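Local coordinates for methyltransferase-like protein 5 (Pyrococcus horikoshii, PDB 1WY7) that binds S-adenosyl-L-homocysteine in a Rossmann-like methyltransferase fold and probably transfers methyl groups from S-adenosylmethionine to a nucleic acid, perhaps RNA, at residues L63-G66 with A67-G71; G93-K96 with G97-K100; V154-F157 with I158-S162. All coordinates share one frame; numbering follows the deposited sequence.

How the contacts relate
Contact 1 is buried: it is the last turns and C-terminal end of helix 62-69, which connects strands 52-56 and 74-79, and its chemistry is backbone hydrogen bonds and one tyrosine-leucine contact, with its leucines packed against neighbouring elements. Contact 2 lies near the surface, where the chain turns from helix 82-91 into the outermost strand 99-103. These two touch, Phe95 packing on Tyr65 and Leu68 while the Tyr65 hydroxyl meets Glu94. Contact 3 stands apart on the opposite side of the chain's centre, its nearest atoms about 15 Å from contact 1 and about 23 Å from contact 2. It is again one helix, 152-164, but at the surface, with an aromatic pair and charged side chains added to the backbone bonds.

Contact 1. Residues L63-G66 with A67-G71; sequences LSYG and ALLLG
Tyr65 and Leu69, one helical turn apart, are joined through both backbone and side chain. The backbone bonds come first: Leu69 N donates to Tyr65 O at 2.7 Å, preceded by Ala67 N to Leu63 O at 3.0 Å, both i to i+4. Leu70 N to Gly66 O, 2.8 Å, is more bent, at 136° about the hydrogen, as Leu70 leaves helical angles. Gly71, with positive phi, is the C' residue of a Schellman motif: its N bonds to Leu68 O, and Ala72 N reaches back to Ala67 O. This closes helix 62-69 of the beta-alpha-beta unit that leads from strand 52-56 to strand 74-79 in the methyltransferase fold.

Among apolar contacts, Leu69 CD2 lies 4.2 Å from Tyr65 CE1, obliquely to the ring. Leu69 CG, trans to its backbone N (chi1 -158°), brings CD2 to the CE1 side of the tyrosine ring. Leu63 touches the bound S-adenosyl-L-homocysteine and packs on Ala35 and Ile117, whereas Ala67 lies against Val75 and Ile117.

The polar ends turn to other parts of the chain: Ser64 OG hydrogen-bonds Asp55 OD1, and Tyr65 OH hydrogen-bonds Glu94 OE2.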
loop_
_atom_site.group_PDB
_atom_site.type_symbol
_atom_site.label_atom_id
_atom_site.label_comp_id
_atom_site.label_asym_id
_atom_site.label_seq_id
_atom_site.Cartn_x
_atom_site.Cartn_y
_atom_site.Cartn_z
ATOM N N LEU A 63 5.179 3.553 -1.008
ATOM C CA LEU A 63 5.397 2.136 -0.744
ATOM C C LEU A 63 6.296 1.499 -1.797
ATOM O O LEU A 63 7.151 0.670 -1.480
ATOM C CB LEU A 63 4.058 1.384 -0.687
ATOM C CG LEU A 63 3.131 1.750 0.474
ATOM C CD1 LEU A 63 1.926 0.831 0.455
ATOM C CD2 LEU A 63 3.883 1.601 1.816
ATOM N N SER A 64 6.095 1.897 -3.047
ATOM C CA SER A 64 6.880 1.375 -4.159
ATOM C C SER A 64 8.350 1.734 -3.998
ATOM O O SER A 64 9.232 0.890 -4.175
ATOM C CB SER A 64 6.376 1.968 -5.474
ATOM O OG SER A 64 5.073 1.518 -5.770
ATOM N N TYR A 65 8.596 3.000 -3.682
ATOM C CA TYR A 65 9.957 3.500 -3.496
ATOM C C TYR A 65 10.659 2.720 -2.375
ATOM O O TYR A 65 11.792 2.243 -2.547
ATOM C CB TYR A 65 9.908 4.999 -3.172
ATOM C CG TYR A 65 11.258 5.670 -3.065
ATOM C CD1 TYR A 65 11.933 5.736 -1.848
ATOM C CD2 TYR A 65 11.849 6.257 -4.177
ATOM C CE1 TYR A 65 13.162 6.377 -1.742
ATOM C CE2 TYR A 65 13.075 6.899 -4.085
ATOM C CZ TYR A 65 13.725 6.957 -2.864
ATOM O OH TYR A 65 14.927 7.617 -2.756
ATOM N N GLY A 66 9.969 2.578 -1.242
ATOM C CA GLY A 66 10.518 1.853 -0.112
ATOM C C GLY A 66 10.866 0.419 -0.466
ATOM O O GLY A 66 11.927 -0.092 -0.071
ATOM N N ALA A 67 9.978 -0.236 -1.210
ATOM C CA ALA A 67 10.195 -1.618 -1.617
ATOM C C ALA A 67 11.443 -1.715 -2.483
ATOM O O ALA A 67 12.286 -2.590 -2.269
ATOM C CB ALA A 67 8.983 -2.152 -2.387
ATOM N N LEU A 68 11.552 -0.827 -3.472
ATOM C CA LEU A 68 12.710 -0.815 -4.355
ATOM C C LEU A 68 13.949 -0.559 -3.504
ATOM O O LEU A 68 14.978 -1.216 -3.658
ATOM C CB LEU A 68 12.604 0.294 -5.408
ATOM C CG LEU A 68 11.917 0.083 -6.762
ATOM C CD1 LEU A 68 12.284 -1.269 -7.363
ATOM C CD2 LEU A 68 10.448 0.190 -6.577
ATOM N N LEU A 69 13.833 0.411 -2.606
ATOM C CA LEU A 69 14.916 0.785 -1.707
ATOM C C LEU A 69 15.352 -0.436 -0.890
ATOM O O LEU A 69 16.538 -0.618 -0.602
ATOM C CB LEU A 69 14.424 1.895 -0.770
ATOM C CG LEU A 69 15.415 2.826 -0.078
ATOM C CD1 LEU A 69 16.276 2.030 0.879
ATOM C CD2 LEU A 69 16.262 3.542 -1.127
ATOM N N LEU A 70 14.391 -1.278 -0.526
ATOM C CA LEU A 70 14.700 -2.459 0.262
ATOM C C LEU A 70 15.058 -3.694 -0.560
ATOM O O LEU A 70 15.120 -4.791 -0.028
ATOM C CB LEU A 70 13.550 -2.765 1.223
ATOM C CG LEU A 70 13.589 -2.120 2.619
ATOM C CD1 LEU A 70 14.073 -0.704 2.550
ATOM C CD2 LEU A 70 12.210 -2.184 3.240
ATOM N N GLY A 71 15.282 -3.522 -1.858
ATOM C CA GLY A 71 15.696 -4.647 -2.682
ATOM C C GLY A 71 14.691 -5.418 -3.507
ATOM O O GLY A 71 14.985 -6.540 -3.935
#

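Contact 2. Residues G93-K96 with G97-K100; sequences GEFK and GKFK
Phe95 O accepts the hydrogen bond that closes this turn, from Lys98 N at 2.8 Å. The bond is moderately straight, 151° about the hydrogen, and the donor is tilted 18° from the carbonyl plane. It defines a type II beta turn from Phe95 to Lys98, with Lys96 and Gly97 at its corners. Gly97 has a positive phi, and any CB there would be jammed against Lys96 O, so the turn itself calls for glycine.

The same carbonyl is flanked by carbon. Lys98 CB lies 3.2 Å from Phe95 O, and Phe99 brings its ring edge to the oxygen, near the ring plane, with CD2 3.7 Å away. Phe99 CG sits between its backbone N and carbonyl carbon (chi1 70°), which turns the ring back toward Phe95 O and Lys96, where CE2 also comes within 4.1 Å of Lys96 CA. An alanine in place of Phe99 would take away the ring edge beside Phe95 O and would probably leave a gap next to Lys96 CA.

Lys98 CD approaches the edge of the Phe95 ring, near its plane, at 4.3 Å from CD2. Beyond CD the lysine chain bends at both chi3 and chi4, and its NZ hydrogen-bonds Lys73 O. Phe95 itself rests on Leu68 and Leu69 of helix 62-69, and Lys98 on Leu68.

The turn thus delivers the chain into strand 99-103, which pairs with strand 74-79. With one backbone bond across it and the rest van der Waals contact, its shape rests on the Lys98 N to Phe95 O bond and on Gly97, with the aromatic contacts adding packing.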
loop_
_atom_site.group_PDB
_atom_site.type_symbol
_atom_site.label_atom_id
_atom_site.label_comp_id
_atom_site.label_asym_id
_atom_site.label_seq_id
_atom_site.Cartn_x
_atom_site.Cartn_y
_atom_site.Cartn_z
ATOM N N GLY A 93 12.343 7.925 -9.961
ATOM C CA GLY A 93 13.361 8.199 -10.962
ATOM C C GLY A 93 14.673 7.444 -10.818
ATOM O O GLY A 93 15.245 7.031 -11.808
ATOM N N GLU A 94 15.148 7.249 -9.596
ATOM C CA GLU A 94 16.411 6.554 -9.392
ATOM C C GLU A 94 16.343 5.034 -9.560
ATOM O O GLU A 94 17.364 4.349 -9.500
ATOM C CB GLU A 94 16.968 6.919 -8.020
ATOM C CG GLU A 94 15.917 6.919 -6.937
ATOM C CD GLU A 94 16.415 7.506 -5.635
ATOM O OE1 GLU A 94 17.367 6.940 -5.051
ATOM O OE2 GLU A 94 15.850 8.533 -5.198
ATOM N N PHE A 95 15.146 4.500 -9.776
ATOM C CA PHE A 95 15.008 3.065 -9.964
ATOM C C PHE A 95 14.502 2.777 -11.363
ATOM O O PHE A 95 13.866 1.755 -11.612
ATOM C CB PHE A 95 14.055 2.476 -8.925
ATOM C CG PHE A 95 14.576 2.549 -7.532
ATOM C CD1 PHE A 95 14.114 3.517 -6.656
ATOM C CD2 PHE A 95 15.550 1.661 -7.102
ATOM C CE1 PHE A 95 14.619 3.607 -5.353
ATOM C CE2 PHE A 95 16.066 1.740 -5.804
ATOM C CZ PHE A 95 15.595 2.718 -4.931
ATOM N N LYS A 96 14.800 3.681 -12.284
ATOM C CA LYS A 96 14.349 3.510 -13.652
ATOM C C LYS A 96 14.619 2.124 -14.193
ATOM O O LYS A 96 15.689 1.551 -14.007
ATOM C CB LYS A 96 14.937 4.576 -14.575
ATOM C CG LYS A 96 14.174 5.891 -14.501
ATOM C CD LYS A 96 14.734 6.955 -15.435
ATOM C CE LYS A 96 14.035 8.291 -15.200
ATOM N NZ LYS A 96 14.565 9.385 -16.065
ATOM N N GLY A 97 13.604 1.576 -14.848
ATOM C CA GLY A 97 13.713 0.244 -15.404
ATOM C C GLY A 97 13.372 -0.870 -14.430
ATOM O O GLY A 97 13.262 -2.021 -14.832
ATOM N N LYS A 98 13.199 -0.543 -13.152
ATOM C CA LYS A 98 12.876 -1.558 -12.150
ATOM C C LYS A 98 11.397 -1.540 -11.729
ATOM O O LYS A 98 10.966 -2.356 -10.912
ATOM C CB LYS A 98 13.780 -1.390 -10.915
ATOM C CG LYS A 98 15.246 -1.748 -11.165
ATOM C CD LYS A 98 16.136 -1.507 -9.943
ATOM C CE LYS A 98 15.757 -2.379 -8.738
ATOM N NZ LYS A 98 15.898 -3.853 -8.976
ATOM N N PHE A 99 10.625 -0.613 -12.288
ATOM C CA PHE A 99 9.206 -0.515 -11.966
ATOM C C PHE A 99 8.339 -0.367 -13.212
ATOM O O PHE A 99 8.779 0.152 -14.231
ATOM C CB PHE A 99 8.947 0.667 -11.031
ATOM C CG PHE A 99 9.115 2.013 -11.678
ATOM C CD1 PHE A 99 8.054 2.622 -12.332
ATOM C CD2 PHE A 99 10.333 2.672 -11.632
ATOM C CE1 PHE A 99 8.201 3.863 -12.925
ATOM C CE2 PHE A 99 10.490 3.916 -12.225
ATOM C CZ PHE A 99 9.422 4.513 -12.872
ATOM N N LYS A 100 7.106 -0.848 -13.126
ATOM C CA LYS A 100 6.165 -0.735 -14.227
ATOM C C LYS A 100 4.909 -0.061 -13.710
ATOM O O LYS A 100 4.608 -0.127 -12.519
ATOM C CB LYS A 100 5.825 -2.107 -14.812
ATOM C CG LYS A 100 7.024 -2.802 -15.449
ATOM C CD LYS A 100 6.600 -3.938 -16.353
ATOM C CE LYS A 100 5.801 -4.980 -15.597
ATOM N NZ LYS A 100 6.608 -5.668 -14.553
#

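Contact 3. Residues V154-F157 with I158-S162; sequences VRRF and IEKFS
Phe157 and Phe161 both hold CG trans to the backbone N (chi1 166° and -168°), which sends the two rings off the helix side by side, pointing the same way. Phe161 CB then sits over one face of the Phe157 ring, in a CH-pi contact 3.9 Å from its centroid and offset toward the rim. The rings themselves meet obliquely, centroids 5.0 Å apart and planes at 39°, with Phe157 CZ 3.4 Å from Phe161 CD2.

On the inward side, Val154 and Ile158 lie alongside one another, their CG1 atoms 4.0 Å apart. Ile158 CD1 also lies beside the Phe157 ring, near CD1, and the isoleucine is buried against Leu134, His148, Tyr198 and Phe200. These contacts fasten helix 152-164 to helix 131-140 and to strands 143-149 and 191-202 of the sheet.

The backbone supplies the regular i to i+4 bonds. Two are nearly straight about the hydrogen: Ile158 N to Val154 O at 2.8 Å, and Phe161 N to Phe157 O at 2.6 Å.

Arg156 and Lys160 run side by side along the exposed flank. Lys160 bends at chi3, bringing its CE to 3.3 Å from Arg156 CG, and leaves NZ 4.5 Å from Arg156 NE. Arg155 turns instead to Asp196, with which its NE forms a salt bridge.

The helix is therefore amphipathic: the Ile158 side packs on the sheet, the phenylalanines touch helix 131-140 while staying partly exposed, and the outer flank sets two positive groups close together, where solvent would probably soften their mutual repulsion.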
loop_
_atom_site.group_PDB
_atom_site.type_symbol
_atom_site.label_atom_id
_atom_site.label_comp_id
_atom_site.label_asym_id
_atom_site.label_seq_id
_atom_site.Cartn_x
_atom_site.Cartn_y
_atom_site.Cartn_z
ATOM N N VAL A 154 -14.367 -2.828 11.235
ATOM C CA VAL A 154 -13.435 -3.083 10.154
ATOM C C VAL A 154 -12.625 -4.350 10.419
ATOM O O VAL A 154 -12.506 -5.207 9.538
ATOM C CB VAL A 154 -12.490 -1.880 9.936
ATOM C CG1 VAL A 154 -11.515 -2.170 8.784
ATOM C CG2 VAL A 154 -13.307 -0.645 9.623
ATOM N N ARG A 155 -12.082 -4.475 11.629
ATOM C CA ARG A 155 -11.292 -5.649 11.987
ATOM C C ARG A 155 -12.094 -6.933 11.788
ATOM O O ARG A 155 -11.585 -7.920 11.249
ATOM C CB ARG A 155 -10.832 -5.551 13.442
ATOM C CG ARG A 155 -9.908 -4.374 13.701
ATOM C CD ARG A 155 -9.480 -4.258 15.156
ATOM N NE ARG A 155 -8.210 -3.548 15.247
ATOM C CZ ARG A 155 -7.572 -3.263 16.380
ATOM N NH1 ARG A 155 -6.413 -2.616 16.334
ATOM N NH2 ARG A 155 -8.088 -3.614 17.556
ATOM N N ARG A 156 -13.345 -6.923 12.244
ATOM C CA ARG A 156 -14.222 -8.082 12.104
ATOM C C ARG A 156 -14.393 -8.422 10.628
ATOM O O ARG A 156 -14.282 -9.576 10.228
ATOM C CB ARG A 156 -15.602 -7.788 12.717
ATOM C CG ARG A 156 -16.663 -8.834 12.358
ATOM C CD ARG A 156 -18.077 -8.464 12.833
ATOM N NE ARG A 156 -18.186 -8.459 14.291
ATOM C CZ ARG A 156 -19.336 -8.439 14.961
ATOM N NH1 ARG A 156 -19.329 -8.435 16.289
ATOM N NH2 ARG A 156 -20.496 -8.428 14.303
ATOM N N PHE A 157 -14.662 -7.405 9.821
ATOM C CA PHE A 157 -14.842 -7.623 8.388
ATOM C C PHE A 157 -13.582 -8.157 7.712
ATOM O O PHE A 157 -13.631 -9.170 7.010
ATOM C CB PHE A 157 -15.293 -6.339 7.684
ATOM C CG PHE A 157 -15.179 -6.406 6.177
ATOM C CD1 PHE A 157 -14.110 -5.807 5.516
ATOM C CD2 PHE A 157 -16.123 -7.095 5.424
ATOM C CE1 PHE A 157 -13.987 -5.895 4.131
ATOM C CE2 PHE A 157 -16.008 -7.188 4.041
ATOM C CZ PHE A 157 -14.939 -6.587 3.393
ATOM N N ILE A 158 -12.459 -7.480 7.920
ATOM C CA ILE A 158 -11.206 -7.904 7.318
ATOM C C ILE A 158 -10.882 -9.360 7.636
ATOM O O ILE A 158 -10.458 -10.122 6.765
ATOM C CB ILE A 158 -10.050 -7.009 7.790
ATOM C CG1 ILE A 158 -10.254 -5.595 7.255
ATOM C CG2 ILE A 158 -8.714 -7.564 7.292
ATOM C CD1 ILE A 158 -10.043 -5.465 5.766
ATOM N N GLU A 159 -11.083 -9.746 8.888
ATOM C CA GLU A 159 -10.794 -11.108 9.315
ATOM C C GLU A 159 -11.716 -12.095 8.596
ATOM O O GLU A 159 -11.281 -13.151 8.136
ATOM C CB GLU A 159 -10.977 -11.211 10.833
ATOM C CG GLU A 159 -9.947 -12.088 11.519
ATOM C CD GLU A 159 -8.560 -11.462 11.566
ATOM O OE1 GLU A 159 -7.587 -12.192 11.295
ATOM O OE2 GLU A 159 -8.433 -10.257 11.884
ATOM N N LYS A 160 -12.995 -11.738 8.495
ATOM C CA LYS A 160 -13.984 -12.588 7.830
ATOM C C LYS A 160 -13.813 -12.614 6.315
ATOM O O LYS A 160 -13.862 -13.677 5.696
ATOM C CB LYS A 160 -15.417 -12.135 8.161
ATOM C CG LYS A 160 -15.981 -12.739 9.446
ATOM C CD LYS A 160 -17.445 -12.359 9.684
ATOM C CE LYS A 160 -17.598 -10.879 10.006
ATOM N NZ LYS A 160 -19.002 -10.503 10.367
ATOM N N PHE A 161 -13.610 -11.445 5.717
ATOM C CA PHE A 161 -13.447 -11.363 4.269
ATOM C C PHE A 161 -12.224 -12.141 3.771
ATOM O O PHE A 161 -12.313 -12.891 2.794
ATOM C CB PHE A 161 -13.353 -9.900 3.833
ATOM C CG PHE A 161 -13.459 -9.694 2.340
ATOM C CD1 PHE A 161 -12.319 -9.637 1.548
ATOM C CD2 PHE A 161 -14.705 -9.509 1.735
ATOM C CE1 PHE A 161 -12.411 -9.394 0.186
ATOM C CE2 PHE A 161 -14.807 -9.266 0.372
ATOM C CZ PHE A 161 -13.660 -9.205 -0.405
ATOM N N SER A 162 -11.089 -11.980 4.443
ATOM C CA SER A 162 -9.887 -12.684 4.025
ATOM C C SER A 162 -10.079 -14.191 4.153
ATOM O O SER A 162 -9.613 -14.965 3.318
ATOM C CB SER A 162 -8.675 -12.245 4.868
ATOM O OG SER A 162 -8.810 -12.639 6.226
#